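Local coordinates for protein computational Design of Enzyme (Synthetic construct, PDB 3TP4) that is a computationally designed enzyme on a glycosyl hydrolase family 26 barrel, probably carrying an activated serine-containing catalytic triad, at residues L33-S41 with F63-T71; V261-E269 with A306-N316. All blocks are in the same frame, centred on the assembly; numbering follows the deposited sequence.

Contact 1. Residues L33-S41 with F63-T71; sequences LFGHHGTTS and FPAVFGWST
G68 O takes two donors: G38 N at 2.8 Å, nearly straight at 170°, and a water that gives G68 O a proton at 2.6 Å and accepts one from T39 N at 2.8 Å. The same water lies 3.1 Å above the plane of the W69 indole. Behind it the strands 33-37 and 66-70 run parallel, their axes 29° apart, with H36 N bonded to V66 O and G68 N to H36 O. F34 O receives V66 N and, weakly, A65 N.

At the C-terminal ends H37 NE2 meets S70 OG at 2.7 Å, a bond either could donate, with S70 CB in the plane of the imidazole. H37 CG lies anti to the backbone N (chi1 -155°), which carries the ring along strand 66-70; G68 O sits over one of its faces. H37 ND1 is taken by E320. On the other side of the sheet, T39 CG2 comes obliquely onto F67 CD2 at 3.4 Å and also reaches P64 CG of the proline ring, while T39 OG1 bonds H36 ND1 and S54. T40 OG1 stands in the plane of the indole, at the W69 CH2 edge.

With both imidazole nitrogens bonded, the S70-H37-E320 arrangement is consistent with the designed serine triad, in which such a histidine would probably help activate the hydroxyl.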
ATOM      1  N   LEU A  33       1.277 -16.317  -3.998  1.00 22.33           N
ATOM      2  CA  LEU A  33       2.706 -16.035  -3.981  1.00 22.68           C
ATOM      3  C   LEU A  33       3.176 -15.793  -2.548  1.00 25.20           C
ATOM      4  O   LEU A  33       2.623 -14.953  -1.829  1.00 23.30           O
ATOM      5  CB  LEU A  33       3.067 -14.795  -4.817  1.00 24.57           C
ATOM      6  CG  LEU A  33       2.583 -14.433  -6.232  1.00 34.81           C
ATOM      7  CD1 LEU A  33       3.726 -13.883  -7.077  1.00 33.99           C
ATOM      8  CD2 LEU A  33       1.843 -15.513  -6.970  1.00 28.02           C
ATOM      9  N   PHE A  34       4.209 -16.515  -2.136  1.00 24.54           N
ATOM     10  CA  PHE A  34       4.817 -16.255  -0.840  1.00 26.02           C
ATOM     11  C   PHE A  34       5.793 -15.084  -0.932  1.00 24.63           C
ATOM     12  O   PHE A  34       6.653 -15.048  -1.810  1.00 24.44           O
ATOM     13  CB  PHE A  34       5.569 -17.481  -0.304  1.00 22.60           C
ATOM     14  CG  PHE A  34       6.383 -17.173   0.918  1.00 22.73           C
ATOM     15  CD1 PHE A  34       5.753 -16.929   2.132  1.00 21.18           C
ATOM     16  CD2 PHE A  34       7.772 -17.070   0.841  1.00 24.65           C
ATOM     17  CE1 PHE A  34       6.499 -16.631   3.265  1.00 18.96           C
ATOM     18  CE2 PHE A  34       8.531 -16.771   1.965  1.00 22.71           C
ATOM     19  CZ  PHE A  34       7.904 -16.560   3.175  1.00 23.80           C
ATOM     20  N   GLY A  35       5.653 -14.134  -0.018  1.00 22.84           N
ATOM     21  CA  GLY A  35       6.537 -12.977   0.024  1.00 23.57           C
ATOM     22  C   GLY A  35       7.310 -12.877   1.326  1.00 24.51           C
ATOM     23  O   GLY A  35       6.875 -13.381   2.369  1.00 23.16           O
ATOM     24  N   HIS A  36       8.470 -12.231   1.264  1.00 24.68           N
ATOM     25  CA  HIS A  36       9.305 -12.054   2.441  1.00 26.14           C
ATOM     26  C   HIS A  36       9.951 -10.677   2.394  1.00 25.46           C
ATOM     27  O   HIS A  36      10.452 -10.251   1.350  1.00 25.95           O
ATOM     28  CB  HIS A  36      10.378 -13.147   2.503  1.00 23.76           C
ATOM     29  CG  HIS A  36      11.190 -13.136   3.764  1.00 25.74           C
ATOM     30  ND1 HIS A  36      12.542 -13.398   3.778  1.00 24.19           N
ATOM     31  CD2 HIS A  36      10.836 -12.914   5.053  1.00 23.50           C
ATOM     32  CE1 HIS A  36      12.992 -13.326   5.018  1.00 24.02           C
ATOM     33  NE2 HIS A  36      11.978 -13.035   5.812  1.00 25.07           N
ATOM     34  N   HIS A  37       9.919  -9.992   3.531  1.00 25.40           N
ATOM     35  CA  HIS A  37      10.415  -8.618   3.645  1.00 28.00           C
ATOM     36  C   HIS A  37      11.935  -8.582   3.801  1.00 28.56           C
ATOM     37  O   HIS A  37      12.501  -9.304   4.634  1.00 28.09           O
ATOM     38  CB  HIS A  37       9.746  -7.927   4.834  1.00 29.39           C
ATOM     39  CG  HIS A  37       9.694  -6.435   4.714  1.00 29.68           C
ATOM     40  ND1 HIS A  37       8.767  -5.783   3.930  1.00 33.67           N
ATOM     41  CD2 HIS A  37      10.459  -5.468   5.275  1.00 30.62           C
ATOM     42  CE1 HIS A  37       8.962  -4.479   4.013  1.00 32.17           C
ATOM     43  NE2 HIS A  37       9.982  -4.260   4.825  1.00 32.73           N
ATOM     44  N   GLY A  38      12.584  -7.754   2.987  1.00 31.02           N
ATOM     45  CA  GLY A  38      14.029  -7.601   3.012  1.00 34.21           C
ATOM     46  C   GLY A  38      14.717  -8.939   2.841  1.00 30.23           C
ATOM     47  O   GLY A  38      15.659  -9.272   3.566  1.00 30.00           O
ATOM     48  N   THR A  39      14.250  -9.717   1.874  1.00 29.80           N
ATOM     49  CA  THR A  39      14.590 -11.132   1.857  1.00 29.54           C
ATOM     50  C   THR A  39      16.040 -11.380   1.457  1.00 29.10           C
ATOM     51  O   THR A  39      16.634 -12.363   1.887  1.00 29.68           O
ATOM     52  CB  THR A  39      13.624 -11.959   0.985  1.00 28.00           C
ATOM     53  OG1 THR A  39      13.786 -13.349   1.291  1.00 27.23           O
ATOM     54  CG2 THR A  39      13.885 -11.727  -0.500  1.00 26.09           C
ATOM     55  N   THR A  40      16.595 -10.486   0.640  1.00 33.43           N
ATOM     56  CA  THR A  40      17.994 -10.578   0.235  1.00 33.41           C
ATOM     57  C   THR A  40      18.873  -9.539   0.932  1.00 36.19           C
ATOM     58  O   THR A  40      20.040  -9.382   0.582  1.00 38.03           O
ATOM     59  CB  THR A  40      18.188 -10.434  -1.297  1.00 28.10           C
ATOM     60  OG1 THR A  40      17.633  -9.191  -1.748  1.00 33.87           O
ATOM     61  CG2 THR A  40      17.538 -11.592  -2.055  1.00 25.18           C
ATOM     62  N   SER A  41      18.318  -8.848   1.922  1.00 38.19           N
ATOM     63  CA  SER A  41      19.035  -7.770   2.597  1.00 41.91           C
ATOM     64  C   SER A  41      19.260  -8.052   4.084  1.00 39.74           C
ATOM     65  O   SER A  41      20.189  -7.520   4.686  1.00 39.70           O
ATOM     66  CB  SER A  41      18.306  -6.429   2.400  1.00 37.74           C
ATOM     67  OG  SER A  41      16.952  -6.505   2.831  1.00 31.43           O
ATOM     68  N   PHE A  63      13.779 -18.726  -3.944  1.00 29.50           N
ATOM     69  CA  PHE A  63      13.521 -17.394  -3.421  1.00 30.13           C
ATOM     70  C   PHE A  63      12.014 -17.201  -3.356  1.00 25.75           C
ATOM     71  O   PHE A  63      11.278 -17.918  -4.027  1.00 24.05           O
ATOM     72  CB  PHE A  63      14.146 -16.339  -4.326  1.00 31.23           C
ATOM     73  CG  PHE A  63      15.647 -16.360  -4.340  1.00 30.52           C
ATOM     74  CD1 PHE A  63      16.337 -17.167  -5.231  1.00 34.35           C
ATOM     75  CD2 PHE A  63      16.371 -15.563  -3.471  1.00 34.33           C
ATOM     76  CE1 PHE A  63      17.734 -17.178  -5.252  1.00 37.39           C
ATOM     77  CE2 PHE A  63      17.775 -15.579  -3.480  1.00 35.88           C
ATOM     78  CZ  PHE A  63      18.448 -16.377  -4.369  1.00 31.01           C
ATOM     79  N   PRO A  64      11.547 -16.235  -2.550  1.00 30.78           N
ATOM     80  CA  PRO A  64      10.100 -15.978  -2.516  1.00 30.33           C
ATOM     81  C   PRO A  64       9.629 -15.413  -3.845  1.00 27.87           C
ATOM     82  O   PRO A  64      10.439 -14.871  -4.605  1.00 26.92           O
ATOM     83  CB  PRO A  64       9.948 -14.916  -1.425  1.00 25.05           C
ATOM     84  CG  PRO A  64      11.305 -14.276  -1.321  1.00 30.74           C
ATOM     85  CD  PRO A  64      12.308 -15.321  -1.681  1.00 25.41           C
ATOM     86  N   ALA A  65       8.337 -15.541  -4.125  1.00 25.72           N
ATOM     87  CA  ALA A  65       7.760 -14.960  -5.340  1.00 23.50           C
ATOM     88  C   ALA A  65       7.597 -13.455  -5.170  1.00 29.39           C
ATOM     89  O   ALA A  65       7.604 -12.707  -6.153  1.00 27.69           O
ATOM     90  CB  ALA A  65       6.403 -15.605  -5.665  1.00 23.84           C
ATOM     91  N   VAL A  66       7.443 -13.011  -3.925  1.00 25.37           N
ATOM     92  CA  VAL A  66       7.313 -11.581  -3.647  1.00 21.77           C
ATOM     93  C   VAL A  66       8.463 -11.099  -2.749  1.00 28.91           C
ATOM     94  O   VAL A  66       8.729 -11.687  -1.707  1.00 27.17           O
ATOM     95  CB  VAL A  66       5.944 -11.245  -3.020  1.00 23.42           C
ATOM     96  CG1 VAL A  66       5.992  -9.877  -2.339  1.00 24.63           C
ATOM     97  CG2 VAL A  66       4.819 -11.294  -4.096  1.00 18.28           C
ATOM     98  N   PHE A  67       9.158 -10.052  -3.185  1.00 28.44           N
ATOM     99  CA  PHE A  67      10.240  -9.443  -2.412  1.00 24.19           C
ATOM    100  C   PHE A  67       9.709  -8.142  -1.831  1.00 25.37           C
ATOM    101  O   PHE A  67       9.399  -7.209  -2.580  1.00 28.30           O
ATOM    102  CB  PHE A  67      11.431  -9.108  -3.333  1.00 23.91           C
ATOM    103  CG  PHE A  67      12.232 -10.315  -3.803  1.00 25.33           C
ATOM    104  CD1 PHE A  67      11.628 -11.339  -4.521  1.00 25.56           C
ATOM    105  CD2 PHE A  67      13.600 -10.389  -3.572  1.00 25.78           C
ATOM    106  CE1 PHE A  67      12.371 -12.433  -4.977  1.00 23.32           C
ATOM    107  CE2 PHE A  67      14.350 -11.483  -4.028  1.00 28.21           C
ATOM    108  CZ  PHE A  67      13.735 -12.499  -4.725  1.00 32.22           C
ATOM    109  N   GLY A  68       9.591  -8.062  -0.510  1.00 24.21           N
ATOM    110  CA  GLY A  68       9.088  -6.851   0.121  1.00 23.87           C
ATOM    111  C   GLY A  68      10.214  -5.944   0.607  1.00 29.27           C
ATOM    112  O   GLY A  68      11.290  -6.424   0.955  1.00 29.15           O
ATOM    113  N   TRP A  69       9.957  -4.636   0.634  1.00 30.37           N
ATOM    114  CA  TRP A  69      10.937  -3.636   1.056  1.00 30.71           C
ATOM    115  C   TRP A  69      10.235  -2.446   1.709  1.00 34.70           C
ATOM    116  O   TRP A  69       9.077  -2.167   1.408  1.00 28.57           O
ATOM    117  CB  TRP A  69      11.682  -3.084  -0.143  1.00 27.06           C
ATOM    118  CG  TRP A  69      12.145  -4.056  -1.124  1.00 27.13           C
ATOM    119  CD1 TRP A  69      11.588  -4.321  -2.334  1.00 28.78           C
ATOM    120  CD2 TRP A  69      13.313  -4.871  -1.029  1.00 31.13           C
ATOM    121  NE1 TRP A  69      12.326  -5.263  -2.996  1.00 28.23           N
ATOM    122  CE2 TRP A  69      13.395  -5.616  -2.216  1.00 27.63           C
ATOM    123  CE3 TRP A  69      14.295  -5.047  -0.047  1.00 28.99           C
ATOM    124  CZ2 TRP A  69      14.420  -6.536  -2.453  1.00 28.71           C
ATOM    125  CZ3 TRP A  69      15.315  -5.957  -0.282  1.00 31.52           C
ATOM    126  CH2 TRP A  69      15.368  -6.692  -1.472  1.00 29.79           C
ATOM    127  N   SER A  70      10.937  -1.735   2.587  1.00 32.75           N
ATOM    128  CA  SER A  70      10.377  -0.522   3.196  1.00 34.87           C
ATOM    129  C   SER A  70      11.056   0.718   2.622  1.00 35.41           C
ATOM    130  O   SER A  70      12.237   0.673   2.305  1.00 30.40           O
ATOM    131  CB  SER A  70      10.575  -0.541   4.712  1.00 35.26           C
ATOM    132  OG  SER A  70       9.857  -1.608   5.304  1.00 42.04           O
ATOM    133  N   THR A  71      10.320   1.824   2.490  1.00 34.34           N
ATOM    134  CA  THR A  71      10.936   3.069   2.023  1.00 33.67           C
ATOM    135  C   THR A  71      11.976   3.559   3.026  1.00 32.54           C
ATOM    136  O   THR A  71      12.822   4.387   2.710  1.00 39.90           O
ATOM    137  CB  THR A  71       9.906   4.172   1.793  1.00 27.35           C
ATOM    138  OG1 THR A  71       9.166   4.392   3.000  1.00 30.27           O
ATOM    139  CG2 THR A  71       8.961   3.784   0.658  1.00 31.63           C
TER
HETATM  140  O   HOH W   1      12.806  -8.284  -0.118  1.00 28.01           O

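Contact 2. Residues V261-E269 with A306-N316; sequences VADLRMIAE and AIKADPVASRN
An Asx turn just beyond helix 299-308 docks on the side of helix 254-274, and both belong to the outer layer of the barrel. D310 OD1 is its hub: it accepts V312 N on the anti side and A313 N, almost straight at 174°, from above the carboxylate plane. With CG anti to the backbone N (chi1 -166°), the carboxylate turns back over the turn and faces the other helix. There the syn lone pair of D310 OD1 receives R265 NH1 at 2.9 Å, the oxygen tilted from the guanidinium plane, in a salt bridge whose guanidinium and carboxylate planes stand 77° apart; a weaker bond joins the same nitrogen to D310 OD2. Three donors on one oxygen would be expected to favour the ionised acid.

The arginine chain bends at chi3, bringing its guanidinium over V312, whose CB lies 3.7 Å above one face. E269 OE2 adds a long ion pair to R265 NH2. V312 CG1 also packs against R265 O and, across a right angle, E269 CG.

Deeper in, A313 CB rests on L264 CB at 3.7 Å, and L264 CD1 meets I307 CG1 at the same distance. V261 touches A306 through CG2 and D310 OD2 through CG1. N316 ND2 gives one hydrogen to A313 O at 2.9 Å and the other to L264 O at 3.3 Å; both acceptors lie close to the amide plane. L264 O also accepts A268 N, and the two donors reach it from opposite faces of its plane. N316 OD1 bonds S278 and lies 3.3 Å from I267 CD1.

The arrangement, a helix flank packed against the end of helix 299-308 and the turn that follows, is an alpha-to-beta connection in the outer layer of a TIM barrel, shaped here by an Asx turn on the way to strand 318-321.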
ATOM      1  N   VAL A 261     -10.114 -16.528   8.038  1.00 26.27           N
ATOM      2  CA  VAL A 261     -10.854 -16.943   6.848  1.00 22.53           C
ATOM      3  C   VAL A 261     -11.998 -15.992   6.518  1.00 27.13           C
ATOM      4  O   VAL A 261     -12.199 -15.647   5.355  1.00 29.07           O
ATOM      5  CB  VAL A 261     -11.353 -18.395   6.978  1.00 28.61           C
ATOM      6  CG1 VAL A 261     -12.399 -18.701   5.920  1.00 25.76           C
ATOM      7  CG2 VAL A 261     -10.173 -19.356   6.888  1.00 27.63           C
ATOM      8  N   ALA A 262     -12.735 -15.543   7.535  1.00 27.20           N
ATOM      9  CA  ALA A 262     -13.809 -14.566   7.305  1.00 27.07           C
ATOM     10  C   ALA A 262     -13.287 -13.272   6.659  1.00 23.90           C
ATOM     11  O   ALA A 262     -13.885 -12.754   5.711  1.00 25.48           O
ATOM     12  CB  ALA A 262     -14.545 -14.257   8.608  1.00 27.66           C
ATOM     13  N   ASP A 263     -12.178 -12.748   7.174  1.00 25.05           N
ATOM     14  CA  ASP A 263     -11.568 -11.553   6.598  1.00 23.64           C
ATOM     15  C   ASP A 263     -11.017 -11.797   5.194  1.00 24.70           C
ATOM     16  O   ASP A 263     -11.146 -10.947   4.318  1.00 24.23           O
ATOM     17  CB  ASP A 263     -10.439 -11.023   7.486  1.00 19.39           C
ATOM     18  CG  ASP A 263     -10.955 -10.263   8.706  1.00 28.06           C
ATOM     19  OD1 ASP A 263     -12.173 -10.008   8.784  1.00 28.94           O
ATOM     20  OD2 ASP A 263     -10.129  -9.912   9.574  1.00 27.40           O
ATOM     21  N   LEU A 264     -10.378 -12.944   4.984  1.00 23.74           N
ATOM     22  CA  LEU A 264      -9.844 -13.238   3.656  1.00 22.23           C
ATOM     23  C   LEU A 264     -10.969 -13.392   2.634  1.00 24.90           C
ATOM     24  O   LEU A 264     -10.836 -12.963   1.483  1.00 24.07           O
ATOM     25  CB  LEU A 264      -8.899 -14.459   3.682  1.00 21.45           C
ATOM     26  CG  LEU A 264      -7.527 -14.226   4.340  1.00 25.24           C
ATOM     27  CD1 LEU A 264      -6.731 -15.521   4.488  1.00 26.46           C
ATOM     28  CD2 LEU A 264      -6.693 -13.196   3.566  1.00 27.84           C
ATOM     29  N   ARG A 265     -12.083 -13.987   3.051  1.00 25.59           N
ATOM     30  CA  ARG A 265     -13.242 -14.079   2.172  1.00 25.51           C
ATOM     31  C   ARG A 265     -13.721 -12.687   1.839  1.00 25.49           C
ATOM     32  O   ARG A 265     -14.008 -12.368   0.687  1.00 25.53           O
ATOM     33  CB  ARG A 265     -14.397 -14.835   2.832  1.00 26.74           C
ATOM     34  CG  ARG A 265     -14.225 -16.346   2.896  1.00 30.38           C
ATOM     35  CD  ARG A 265     -15.452 -16.991   3.547  1.00 34.32           C
ATOM     36  NE  ARG A 265     -16.672 -16.713   2.797  1.00 34.24           N
ATOM     37  CZ  ARG A 265     -17.191 -17.537   1.890  1.00 39.93           C
ATOM     38  NH1 ARG A 265     -16.590 -18.686   1.621  1.00 36.70           N
ATOM     39  NH2 ARG A 265     -18.314 -17.220   1.254  1.00 42.02           N
HETATM   40  N   MSE A 266     -13.834 -11.863   2.874  1.00 27.54           N
HETATM   41  CA  MSE A 266     -14.342 -10.513   2.703  1.00 24.26           C
HETATM   42  C   MSE A 266     -13.528  -9.702   1.707  1.00 22.43           C
HETATM   43  O   MSE A 266     -14.088  -9.081   0.800  1.00 26.68           O
HETATM   44  CB  MSE A 266     -14.354  -9.789   4.046  1.00 22.89           C
HETATM   45  CG  MSE A 266     -14.759  -8.346   3.933  1.00 27.24           C
HETATM   46 SE   MSE A 266     -14.478  -7.464   5.645  1.00 54.17          SE
HETATM   47  CE  MSE A 266     -12.510  -7.515   5.761  1.00 30.03           C
ATOM     48  N   ILE A 267     -12.207  -9.672   1.870  1.00 22.52           N
ATOM     49  CA  ILE A 267     -11.419  -8.863   0.950  1.00 24.28           C
ATOM     50  C   ILE A 267     -11.488  -9.372  -0.496  1.00 20.45           C
ATOM     51  O   ILE A 267     -11.481  -8.575  -1.426  1.00 25.46           O
ATOM     52  CB  ILE A 267      -9.955  -8.645   1.412  1.00 23.69           C
ATOM     53  CG1 ILE A 267      -9.126  -9.924   1.304  1.00 20.93           C
ATOM     54  CG2 ILE A 267      -9.915  -8.066   2.840  1.00 20.51           C
ATOM     55  CD1 ILE A 267      -7.632  -9.657   1.542  1.00 21.42           C
ATOM     56  N   ALA A 268     -11.534 -10.693  -0.673  1.00 22.19           N
ATOM     57  CA  ALA A 268     -11.664 -11.286  -2.000  1.00 27.84           C
ATOM     58  C   ALA A 268     -12.999 -10.877  -2.623  1.00 23.72           C
ATOM     59  O   ALA A 268     -13.077 -10.603  -3.818  1.00 27.57           O
ATOM     60  CB  ALA A 268     -11.573 -12.808  -1.916  1.00 22.53           C
ATOM     61  N   GLU A 269     -14.047 -10.854  -1.799  1.00 24.84           N
ATOM     62  CA  GLU A 269     -15.381 -10.502  -2.272  1.00 30.48           C
ATOM     63  C   GLU A 269     -15.420  -9.044  -2.696  1.00 32.70           C
ATOM     64  O   GLU A 269     -15.971  -8.708  -3.746  1.00 27.99           O
ATOM     65  CB  GLU A 269     -16.418 -10.750  -1.180  1.00 26.97           C
ATOM     66  CG  GLU A 269     -16.797 -12.213  -1.002  1.00 29.07           C
ATOM     67  CD  GLU A 269     -17.676 -12.444   0.221  1.00 41.20           C
ATOM     68  OE1 GLU A 269     -18.039 -11.460   0.904  1.00 42.19           O
ATOM     69  OE2 GLU A 269     -17.995 -13.615   0.502  1.00 40.99           O
ATOM     70  N   ALA A 306      -6.279 -23.772   6.066  1.00 25.85           N
ATOM     71  CA  ALA A 306      -7.526 -23.033   6.302  1.00 29.63           C
ATOM     72  C   ALA A 306      -7.879 -22.181   5.090  1.00 32.85           C
ATOM     73  O   ALA A 306      -9.043 -22.102   4.675  1.00 29.11           O
ATOM     74  CB  ALA A 306      -7.393 -22.156   7.533  1.00 31.02           C
ATOM     75  N   ILE A 307      -6.868 -21.531   4.525  1.00 28.17           N
ATOM     76  CA  ILE A 307      -7.065 -20.700   3.343  1.00 24.22           C
ATOM     77  C   ILE A 307      -7.513 -21.589   2.181  1.00 31.56           C
ATOM     78  O   ILE A 307      -8.533 -21.322   1.535  1.00 28.85           O
ATOM     79  CB  ILE A 307      -5.753 -19.974   2.957  1.00 26.32           C
ATOM     80  CG1 ILE A 307      -5.359 -18.969   4.045  1.00 27.35           C
ATOM     81  CG2 ILE A 307      -5.880 -19.283   1.612  1.00 29.06           C
ATOM     82  CD1 ILE A 307      -4.052 -18.228   3.765  1.00 23.55           C
ATOM     83  N   LYS A 308      -6.756 -22.659   1.931  1.00 27.86           N
ATOM     84  CA  LYS A 308      -7.025 -23.533   0.792  1.00 30.52           C
ATOM     85  C   LYS A 308      -8.426 -24.128   0.859  1.00 34.60           C
ATOM     86  O   LYS A 308      -9.095 -24.265  -0.160  1.00 34.59           O
ATOM     87  CB  LYS A 308      -5.984 -24.651   0.712  1.00 33.00           C
ATOM     88  CG  LYS A 308      -4.603 -24.165   0.338  1.00 32.15           C
ATOM     89  CD  LYS A 308      -3.568 -25.258   0.480  1.00 28.07           C
ATOM     90  CE  LYS A 308      -3.859 -26.412  -0.451  1.00 30.66           C
ATOM     91  NZ  LYS A 308      -2.724 -27.393  -0.485  1.00 36.12           N
ATOM     92  N   ALA A 309      -8.867 -24.462   2.066  1.00 37.24           N
ATOM     93  CA  ALA A 309     -10.162 -25.104   2.265  1.00 35.58           C
ATOM     94  C   ALA A 309     -11.352 -24.215   1.913  1.00 39.78           C
ATOM     95  O   ALA A 309     -12.476 -24.698   1.849  1.00 34.85           O
ATOM     96  CB  ALA A 309     -10.290 -25.608   3.695  1.00 37.80           C
ATOM     97  N   ASP A 310     -11.115 -22.924   1.689  1.00 30.54           N
ATOM     98  CA  ASP A 310     -12.206 -22.002   1.387  1.00 28.25           C
ATOM     99  C   ASP A 310     -12.070 -21.420  -0.015  1.00 33.16           C
ATOM    100  O   ASP A 310     -11.105 -20.707  -0.302  1.00 32.49           O
ATOM    101  CB  ASP A 310     -12.226 -20.863   2.410  1.00 35.30           C
ATOM    102  CG  ASP A 310     -13.512 -20.063   2.367  1.00 38.60           C
ATOM    103  OD1 ASP A 310     -13.723 -19.311   1.393  1.00 31.27           O
ATOM    104  OD2 ASP A 310     -14.314 -20.193   3.316  1.00 41.00           O
ATOM    105  N   PRO A 311     -13.048 -21.693  -0.892  1.00 30.68           N
ATOM    106  CA  PRO A 311     -12.882 -21.283  -2.292  1.00 29.90           C
ATOM    107  C   PRO A 311     -12.885 -19.769  -2.485  1.00 32.68           C
ATOM    108  O   PRO A 311     -12.471 -19.281  -3.536  1.00 36.17           O
ATOM    109  CB  PRO A 311     -14.087 -21.926  -3.000  1.00 40.14           C
ATOM    110  CG  PRO A 311     -15.075 -22.218  -1.909  1.00 41.59           C
ATOM    111  CD  PRO A 311     -14.266 -22.497  -0.677  1.00 36.34           C
ATOM    112  N   VAL A 312     -13.341 -19.026  -1.489  1.00 25.51           N
ATOM    113  CA  VAL A 312     -13.364 -17.576  -1.620  1.00 24.24           C
ATOM    114  C   VAL A 312     -12.158 -16.946  -0.930  1.00 22.71           C
ATOM    115  O   VAL A 312     -11.499 -16.082  -1.497  1.00 28.14           O
ATOM    116  CB  VAL A 312     -14.667 -16.972  -1.045  1.00 33.60           C
ATOM    117  CG1 VAL A 312     -14.611 -15.438  -1.104  1.00 32.33           C
ATOM    118  CG2 VAL A 312     -15.881 -17.516  -1.807  1.00 32.19           C
ATOM    119  N   ALA A 313     -11.877 -17.379   0.300  1.00 23.75           N
ATOM    120  CA  ALA A 313     -10.685 -16.917   1.017  1.00 22.09           C
ATOM    121  C   ALA A 313      -9.390 -17.239   0.253  1.00 23.01           C
ATOM    122  O   ALA A 313      -8.389 -16.541   0.382  1.00 23.63           O
ATOM    123  CB  ALA A 313     -10.640 -17.521   2.413  1.00 22.04           C
ATOM    124  N   SER A 314      -9.399 -18.310  -0.527  1.00 23.82           N
ATOM    125  CA  SER A 314      -8.207 -18.655  -1.316  1.00 23.28           C
ATOM    126  C   SER A 314      -8.003 -17.696  -2.500  1.00 27.10           C
ATOM    127  O   SER A 314      -6.945 -17.705  -3.133  1.00 25.58           O
ATOM    128  CB  SER A 314      -8.301 -20.105  -1.808  1.00 31.79           C
ATOM    129  OG  SER A 314      -9.378 -20.232  -2.713  1.00 40.29           O
ATOM    130  N   ARG A 315      -9.010 -16.866  -2.791  1.00 24.72           N
ATOM    131  CA  ARG A 315      -8.896 -15.877  -3.881  1.00 23.23           C
ATOM    132  C   ARG A 315      -8.063 -14.648  -3.485  1.00 27.87           C
ATOM    133  O   ARG A 315      -8.503 -13.496  -3.573  1.00 24.71           O
ATOM    134  CB  ARG A 315     -10.265 -15.503  -4.462  1.00 23.20           C
ATOM    135  CG  ARG A 315     -10.901 -16.673  -5.242  1.00 27.01           C
ATOM    136  CD  ARG A 315     -12.285 -16.315  -5.830  1.00 25.43           C
ATOM    137  NE  ARG A 315     -12.198 -15.109  -6.642  1.00 26.05           N
ATOM    138  CZ  ARG A 315     -11.517 -15.017  -7.780  1.00 31.37           C
ATOM    139  NH1 ARG A 315     -10.871 -16.073  -8.269  1.00 32.60           N
ATOM    140  NH2 ARG A 315     -11.484 -13.864  -8.431  1.00 28.89           N
ATOM    141  N   ASN A 316      -6.832 -14.927  -3.079  1.00 29.70           N
ATOM    142  CA  ASN A 316      -5.897 -13.898  -2.654  1.00 29.32           C
ATOM    143  C   ASN A 316      -4.504 -14.110  -3.251  1.00 29.47           C
ATOM    144  O   ASN A 316      -3.972 -15.214  -3.233  1.00 24.75           O
ATOM    145  CB  ASN A 316      -5.880 -13.820  -1.130  1.00 27.02           C
ATOM    146  CG  ASN A 316      -7.057 -13.025  -0.606  1.00 28.43           C
ATOM    147  OD1 ASN A 316      -7.138 -11.825  -0.845  1.00 25.32           O
ATOM    148  ND2 ASN A 316      -7.997 -13.691   0.060  1.00 24.18           N
TER

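Following the chain from the N terminus, contact 1 comes first: strand 32-37 leads through helix 55-60 to strand 66-70, and the pairing of 33-41 with 63-71 closes this beta-alpha-beta unit. Contact 2 follows much later, bringing 261-269 of helix 254-274 against 306-316 and closing a loop that holds strands 277-278 and 282-285. The two loops are in series, neither enclosing nor crossing the other. The centres of contact 1 and contact 2 lie about 22 Å apart, and the nearest atoms of contacts 1 and 2 are about 5 Å apart, without touching. Contact 1 belongs to the barrel wall and contact 2 to its helical shell; strand 318-321, reached soon after 306-316, pairs with strand 32-37 and so connects them.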